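PDB 6YGA: N-alpha-acetyltransferase 35, NatC auxiliary subunit from Saccharomyces cerevisiae, which serves as the auxiliary subunit of the NatC N-terminal acetyltransferase, which acetylates the N-terminal methionine of the L-A virus Gag protein. Local coordinates for residues Tyr144-Gly149 against Leu200-Gln205; Val155-Lys160 against Pro191-Val196; Asp248-Asn253 against Ser298-Leu303. All blocks are in the same frame, centred on the assembly; numbering follows the deposited sequence.

Contact 1: Tyr144-Gly149 against Leu200-Gln205; sequences YDKVLG and LTESLQ
Lys146 and Glu202 form the charged part of this contact. NZ of Lys146 makes a salt bridge to OE1 of Glu202 at 2.9 Å. It meets the anti side of that oxygen, 25° out of the carboxylate plane. The lysine chain bends at chi2 (-61°) and is extended beyond, which carries its amine across to the glutamate. CB of Glu202 lies 3.7 Å from the same NZ.

The segments belong to helices 142-167 and 193-209, successive helices in a mainly helical part of the protein. Their local axes approach to 8.8 Å with a crossing angle of -121°. A small residue sits where they come close: the CA atoms of Val147 and Ser203 are 4.9 Å apart.

The other polar link is weaker. Ser203 OG lies 2.9 Å from Lys146 O, but this is a weak hydrogen bond, and the serine proton has a competing acceptor. Ser150, one turn on from Lys146, is the stronger partner of Ser203 OG.

Van der Waals contact fills in beside it. Ser203 OG is 3.3 Å from Val147 CA, and Ser203 CB is 4.2 Å from Val147 CG2. Leu224 of helix 215-231 also touches Ser203.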
# COMPACT_ATOMS: atom_id res chain seq x y z
N TYR B 144 -5.84 -20.97 34.06
CA TYR B 144 -4.59 -20.62 33.40
C TYR B 144 -4.05 -21.77 32.56
O TYR B 144 -3.58 -21.55 31.43
CB TYR B 144 -3.54 -20.20 34.43
CG TYR B 144 -3.73 -18.81 34.98
CD1 TYR B 144 -4.57 -18.57 36.06
CD2 TYR B 144 -3.05 -17.73 34.43
CE1 TYR B 144 -4.75 -17.30 36.56
CE2 TYR B 144 -3.22 -16.45 34.93
CZ TYR B 144 -4.07 -16.24 36.00
OH TYR B 144 -4.24 -14.97 36.50
N ASP B 145 -4.10 -23.00 33.08
CA ASP B 145 -3.42 -24.11 32.43
C ASP B 145 -4.23 -24.70 31.28
O ASP B 145 -3.67 -25.08 30.25
CB ASP B 145 -3.08 -25.20 33.46
CG ASP B 145 -2.25 -24.67 34.62
OD1 ASP B 145 -2.32 -23.46 34.89
OD2 ASP B 145 -1.53 -25.47 35.25
N LYS B 146 -5.55 -24.79 31.43
CA LYS B 146 -6.41 -25.43 30.44
C LYS B 146 -7.20 -24.44 29.60
O LYS B 146 -7.15 -24.50 28.37
CB LYS B 146 -7.37 -26.41 31.13
CG LYS B 146 -7.38 -27.80 30.52
CD LYS B 146 -7.82 -27.77 29.06
CE LYS B 146 -7.58 -29.09 28.34
NZ LYS B 146 -8.08 -29.07 26.94
N VAL B 147 -7.93 -23.52 30.23
CA VAL B 147 -8.75 -22.57 29.47
C VAL B 147 -7.87 -21.59 28.72
O VAL B 147 -8.00 -21.42 27.50
CB VAL B 147 -9.73 -21.85 30.41
CG1 VAL B 147 -10.56 -20.83 29.63
CG2 VAL B 147 -10.64 -22.86 31.09
N LEU B 148 -6.95 -20.92 29.42
CA LEU B 148 -6.10 -19.93 28.77
C LEU B 148 -5.13 -20.59 27.79
O LEU B 148 -4.83 -20.02 26.74
CB LEU B 148 -5.35 -19.11 29.81
CG LEU B 148 -4.53 -17.94 29.29
CD1 LEU B 148 -5.33 -17.12 28.29
CD2 LEU B 148 -4.07 -17.07 30.44
N GLY B 149 -4.65 -21.79 28.12
CA GLY B 149 -3.77 -22.50 27.19
C GLY B 149 -4.44 -22.79 25.87
O GLY B 149 -3.81 -22.70 24.81
N LEU B 200 -10.24 -26.21 22.42
CA LEU B 200 -11.09 -25.07 22.73
C LEU B 200 -12.48 -25.52 23.19
O LEU B 200 -13.08 -24.88 24.07
CB LEU B 200 -11.21 -24.15 21.51
CG LEU B 200 -9.91 -23.47 21.06
CD1 LEU B 200 -9.98 -23.09 19.58
CD2 LEU B 200 -9.64 -22.25 21.91
N THR B 201 -12.99 -26.61 22.62
CA THR B 201 -14.27 -27.14 23.07
C THR B 201 -14.18 -27.68 24.49
O THR B 201 -15.08 -27.46 25.30
CB THR B 201 -14.76 -28.22 22.10
OG1 THR B 201 -15.17 -27.61 20.87
CG2 THR B 201 -15.94 -28.99 22.69
N GLU B 202 -13.09 -28.38 24.81
CA GLU B 202 -12.92 -28.91 26.16
C GLU B 202 -12.85 -27.80 27.19
O GLU B 202 -13.41 -27.93 28.29
CB GLU B 202 -11.66 -29.78 26.23
CG GLU B 202 -11.76 -31.09 25.46
CD GLU B 202 -10.47 -31.88 25.49
OE1 GLU B 202 -9.53 -31.47 26.20
OE2 GLU B 202 -10.39 -32.91 24.79
N SER B 203 -12.18 -26.69 26.86
CA SER B 203 -12.19 -25.54 27.77
C SER B 203 -13.58 -24.93 27.87
O SER B 203 -13.93 -24.39 28.93
CB SER B 203 -11.18 -24.50 27.31
OG SER B 203 -9.85 -24.95 27.50
N LEU B 204 -14.38 -25.01 26.81
CA LEU B 204 -15.75 -24.52 26.88
C LEU B 204 -16.57 -25.34 27.87
O LEU B 204 -17.34 -24.78 28.66
CB LEU B 204 -16.40 -24.53 25.50
CG LEU B 204 -16.66 -23.18 24.84
CD1 LEU B 204 -17.52 -23.34 23.60
CD2 LEU B 204 -17.29 -22.20 25.82
N GLN B 205 -16.39 -26.66 27.87
CA GLN B 205 -17.14 -27.52 28.78
C GLN B 205 -16.74 -27.28 30.23
O GLN B 205 -17.59 -27.39 31.13
CB GLN B 205 -16.94 -28.99 28.41
CG GLN B 205 -17.05 -29.31 26.92
CD GLN B 205 -18.41 -29.00 26.32
OE1 GLN B 205 -19.37 -28.69 27.03
NE2 GLN B 205 -18.50 -29.07 25.00

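Contact 2: Val155-Lys160 against Pro191-Val196; sequences VCYLTK and PGQDVV
The N-terminus of helix 193-209, with Gly192 at the N-cap position, packs against Tyr157 of helix 142-167. The carbonyl oxygen of Gly192 accepts the first-turn hydrogen bond from Val196 N at 3.3 Å. Tyr157 is the one residue of 155-160 that meets this turn closely, and its side chain crosses those of Gln193 and Val196 obliquely. CG of Tyr157 is placed anti to the backbone N (chi1 -171°), which extends the ring from its own helix toward the turn.

The phenol end lies by Gln193. OH of Tyr157 is 3.2 Å from CB of Gln193, a van der Waals contact. The same OH is 3.5 Å from Gln193 N, but the angle is too poor for a hydrogen bond. Its polar partner is instead Glu234, in the loop after helix 215-231. Gln193 turns to the same region: its chain is extended beyond CG, and NE2 is hydrogen-bonded to OD1 of Asp235. The tyrosine ring and the glutamine amide are 26° from coplanar. Two neighbouring acidic residues thus take the hydroxyl of Tyr157 and the amide nitrogen of Gln193. Val231 of helix 215-231 touches both Tyr157 and Val196, so a third helix adjoins the pair.

The base of the ring meets an apolar group. CG2 of Val196 is 3.7 Å from CD1 of Tyr157. On the neighbouring ring atom, Pro191 O lies at the edge, near the ring plane, 3.5 Å from Tyr157 CE1.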
# COMPACT_ATOMS: atom_id res chain seq x y z
N VAL B 155 -5.09 -18.79 18.94
CA VAL B 155 -4.49 -17.62 18.28
C VAL B 155 -3.19 -18.01 17.58
O VAL B 155 -2.92 -17.54 16.47
CB VAL B 155 -4.29 -16.49 19.30
CG1 VAL B 155 -3.58 -15.31 18.65
CG2 VAL B 155 -5.62 -16.05 19.87
N CYS B 156 -2.38 -18.87 18.20
CA CYS B 156 -1.16 -19.31 17.55
C CYS B 156 -1.47 -20.11 16.29
O CYS B 156 -0.73 -20.03 15.30
CB CYS B 156 -0.30 -20.14 18.51
SG CYS B 156 0.55 -19.19 19.80
N TYR B 157 -2.56 -20.88 16.31
CA TYR B 157 -2.99 -21.56 15.09
C TYR B 157 -3.42 -20.55 14.03
O TYR B 157 -3.21 -20.78 12.83
CB TYR B 157 -4.13 -22.53 15.40
CG TYR B 157 -4.48 -23.44 14.24
CD1 TYR B 157 -3.84 -24.66 14.07
CD2 TYR B 157 -5.45 -23.07 13.31
CE1 TYR B 157 -4.15 -25.49 13.01
CE2 TYR B 157 -5.77 -23.89 12.25
CZ TYR B 157 -5.11 -25.10 12.10
OH TYR B 157 -5.42 -25.92 11.05
N LEU B 158 -4.02 -19.44 14.46
CA LEU B 158 -4.44 -18.41 13.51
C LEU B 158 -3.25 -17.78 12.80
O LEU B 158 -3.23 -17.68 11.57
CB LEU B 158 -5.26 -17.34 14.23
CG LEU B 158 -5.70 -16.15 13.37
CD1 LEU B 158 -6.78 -16.56 12.37
CD2 LEU B 158 -6.18 -15.01 14.25
N THR B 159 -2.25 -17.35 13.57
CA THR B 159 -1.09 -16.69 12.96
C THR B 159 -0.36 -17.63 12.01
O THR B 159 0.20 -17.18 11.00
CB THR B 159 -0.13 -16.19 14.04
OG1 THR B 159 0.55 -17.30 14.63
CG2 THR B 159 -0.89 -15.44 15.12
N LYS B 160 -0.33 -18.93 12.32
CA LYS B 160 0.25 -19.89 11.39
C LYS B 160 -0.52 -19.92 10.08
O LYS B 160 0.07 -20.06 9.00
CB LYS B 160 0.29 -21.28 12.03
CG LYS B 160 1.01 -22.32 11.19
CD LYS B 160 0.84 -23.72 11.77
CE LYS B 160 1.69 -24.74 11.03
NZ LYS B 160 1.49 -26.11 11.56
N PRO B 191 -0.08 -28.40 16.47
CA PRO B 191 -1.08 -29.42 16.16
C PRO B 191 -2.02 -28.99 15.04
O PRO B 191 -2.09 -27.82 14.66
CB PRO B 191 -1.83 -29.59 17.48
CG PRO B 191 -1.65 -28.29 18.18
CD PRO B 191 -0.27 -27.82 17.81
N GLY B 192 -2.75 -29.97 14.52
CA GLY B 192 -3.70 -29.74 13.45
C GLY B 192 -4.98 -29.08 13.94
O GLY B 192 -5.18 -28.83 15.13
N GLN B 193 -5.86 -28.80 12.98
CA GLN B 193 -7.08 -28.06 13.29
C GLN B 193 -7.98 -28.83 14.26
O GLN B 193 -8.58 -28.24 15.16
CB GLN B 193 -7.84 -27.73 12.01
CG GLN B 193 -9.01 -26.78 12.20
CD GLN B 193 -9.97 -26.79 11.03
OE1 GLN B 193 -10.36 -27.84 10.53
NE2 GLN B 193 -10.35 -25.60 10.57
N ASP B 194 -8.07 -30.15 14.08
CA ASP B 194 -8.96 -30.94 14.93
C ASP B 194 -8.54 -30.85 16.40
O ASP B 194 -9.40 -30.73 17.28
CB ASP B 194 -8.97 -32.40 14.46
CG ASP B 194 -9.42 -32.54 13.02
OD1 ASP B 194 -10.31 -31.77 12.59
OD2 ASP B 194 -8.89 -33.43 12.32
N VAL B 195 -7.24 -30.90 16.67
CA VAL B 195 -6.76 -30.82 18.04
C VAL B 195 -7.08 -29.46 18.65
O VAL B 195 -7.50 -29.36 19.81
CB VAL B 195 -5.25 -31.13 18.10
CG1 VAL B 195 -4.73 -31.02 19.52
CG2 VAL B 195 -4.97 -32.52 17.53
N VAL B 196 -6.89 -28.39 17.87
CA VAL B 196 -7.13 -27.05 18.38
C VAL B 196 -8.61 -26.84 18.69
O VAL B 196 -8.96 -26.28 19.74
CB VAL B 196 -6.61 -26.00 17.37
CG1 VAL B 196 -6.89 -24.59 17.86
CG2 VAL B 196 -5.11 -26.20 17.14

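Contact 3: Asp248-Asn253 against Ser298-Leu303; sequences DELIEN and SGFITL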
# COMPACT_ATOMS: atom_id res chain seq x y z
N ASP B 248 -21.20 -16.41 10.82
CA ASP B 248 -22.34 -15.81 11.49
C ASP B 248 -22.18 -15.87 13.01
O ASP B 248 -22.52 -14.92 13.72
CB ASP B 248 -23.64 -16.49 11.06
CG ASP B 248 -24.04 -16.17 9.62
OD1 ASP B 248 -23.70 -15.08 9.12
OD2 ASP B 248 -24.71 -17.02 9.00
N GLU B 249 -21.66 -16.99 13.53
CA GLU B 249 -21.40 -17.09 14.96
C GLU B 249 -20.38 -16.06 15.41
O GLU B 249 -20.49 -15.49 16.50
CB GLU B 249 -20.93 -18.50 15.32
CG GLU B 249 -21.92 -19.60 15.02
CD GLU B 249 -21.35 -20.97 15.29
OE1 GLU B 249 -20.47 -21.09 16.16
OE2 GLU B 249 -21.78 -21.94 14.61
N LEU B 250 -19.37 -15.80 14.57
CA LEU B 250 -18.37 -14.80 14.91
C LEU B 250 -19.00 -13.42 15.04
O LEU B 250 -18.61 -12.64 15.92
CB LEU B 250 -17.27 -14.79 13.85
CG LEU B 250 -16.18 -13.72 13.99
CD1 LEU B 250 -15.47 -13.84 15.33
CD2 LEU B 250 -15.18 -13.83 12.84
N ILE B 251 -19.98 -13.11 14.20
CA ILE B 251 -20.66 -11.82 14.27
C ILE B 251 -21.52 -11.74 15.53
O ILE B 251 -21.50 -10.74 16.25
CB ILE B 251 -21.50 -11.59 13.00
CG1 ILE B 251 -20.58 -11.43 11.78
CG2 ILE B 251 -22.40 -10.38 13.16
CD1 ILE B 251 -21.31 -11.46 10.45
N GLU B 252 -22.29 -12.80 15.81
CA GLU B 252 -23.16 -12.80 16.98
C GLU B 252 -22.36 -12.64 18.26
O GLU B 252 -22.71 -11.83 19.13
CB GLU B 252 -23.98 -14.09 17.02
CG GLU B 252 -24.87 -14.31 15.81
CD GLU B 252 -25.38 -15.73 15.72
OE1 GLU B 252 -24.99 -16.56 16.57
OE2 GLU B 252 -26.18 -16.02 14.81
N ASN B 253 -21.28 -13.40 18.40
CA ASN B 253 -20.49 -13.35 19.63
C ASN B 253 -19.77 -12.02 19.77
O ASN B 253 -19.63 -11.50 20.89
CB ASN B 253 -19.51 -14.52 19.67
CG ASN B 253 -20.20 -15.85 19.87
OD1 ASN B 253 -21.25 -16.11 19.28
ND2 ASN B 253 -19.63 -16.69 20.71
N SER B 298 -15.65 -4.78 17.28
CA SER B 298 -16.28 -4.49 16.00
C SER B 298 -15.40 -4.89 14.82
O SER B 298 -15.93 -5.13 13.72
CB SER B 298 -16.62 -3.00 15.90
OG SER B 298 -17.75 -2.68 16.69
N GLY B 299 -14.09 -4.99 15.01
CA GLY B 299 -13.22 -5.41 13.93
C GLY B 299 -13.48 -6.82 13.47
O GLY B 299 -13.27 -7.15 12.29
N PHE B 300 -13.93 -7.69 14.38
CA PHE B 300 -14.27 -9.05 13.99
C PHE B 300 -15.49 -9.07 13.07
O PHE B 300 -15.59 -9.92 12.18
CB PHE B 300 -14.53 -9.91 15.24
CG PHE B 300 -13.28 -10.25 16.00
CD1 PHE B 300 -12.17 -10.77 15.36
CD2 PHE B 300 -13.22 -10.06 17.37
CE1 PHE B 300 -11.02 -11.09 16.06
CE2 PHE B 300 -12.07 -10.37 18.08
CZ PHE B 300 -10.97 -10.89 17.43
N ILE B 301 -16.42 -8.14 13.29
CA ILE B 301 -17.60 -8.05 12.43
C ILE B 301 -17.19 -7.66 11.01
O ILE B 301 -17.65 -8.26 10.03
CB ILE B 301 -18.61 -7.05 13.01
CG1 ILE B 301 -19.04 -7.47 14.42
CG2 ILE B 301 -19.83 -6.93 12.11
CD1 ILE B 301 -19.97 -6.49 15.11
N THR B 302 -16.31 -6.66 10.89
CA THR B 302 -15.81 -6.27 9.58
C THR B 302 -15.09 -7.42 8.90
O THR B 302 -15.26 -7.65 7.69
CB THR B 302 -14.87 -5.06 9.72
OG1 THR B 302 -15.59 -3.97 10.32
CG2 THR B 302 -14.35 -4.62 8.36
N LEU B 303 -14.29 -8.18 9.66
CA LEU B 303 -13.59 -9.32 9.09
C LEU B 303 -14.57 -10.38 8.59
O LEU B 303 -14.40 -10.94 7.51
CB LEU B 303 -12.64 -9.92 10.12
CG LEU B 303 -12.09 -11.31 9.79
CD1 LEU B 303 -11.16 -11.24 8.59
CD2 LEU B 303 -11.38 -11.89 11.00
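Phe300 and Ile301 carry the second helix's side of this contact, against Leu250 and Ile251. Just before them, Gly299 O accepts a hydrogen bond from the side chain of Asn105, just past helix 85-104.

Phe300 comes next. Its CB points at the other helix and lies 4.0 Å from CD1 of Leu250. The ring then leads away, because CG is anti to the carbonyl carbon and beside the backbone N (chi1 -73°). It ends among Leu97 and Ile101 of helix 85-104 and stacks edge-to-face with Tyr297. Leu250 comes over with its two methyl tips. CG of Leu250 is anti to the backbone N (chi1 176°), and CD2 reaches to 4.0 Å from Phe300 O. The two side chains cross at about a right angle.

Ile301 follows, at the level of Ile251, with 5.2 Å between their CA atoms. Their branch methyls meet: CG2 of Ile301 is 4.4 Å from CG2 of Ile251. Ile301 also touches Ala254 and Asn255, farther along the first helix.

Beyond the segment, Ala304 touches both Leu250 and Ile251, and Lys308 makes a salt bridge to Asp248.

No hydrogen bond joins the two segments. Helices 245-260 and 298-311 run in roughly opposite directions here, and the arrangement is that of a roughly antiparallel helix pair joined by apolar side chains, in the helical part of this subunit.

Overall arrangement
Contacts 1 and 2 are two levels of one helix pair, 142-167 with 193-209. Their centres are 14 Å apart, and contact 2 is nested inside the chain loop that contact 1 closes. Contact 3 follows later in the chain and joins helices 245-260 and 298-311. Its centre is 21 Å from that of contact 1 and 19 Å from that of contact 2, with no direct touch. Two further helices connect these regions: helix 215-231 borders all three contacts, and so does helix 85-104. The three contacts thus lie in one helical region of the auxiliary subunit, on the same side of the chain's centre. No other subunit touches their segments.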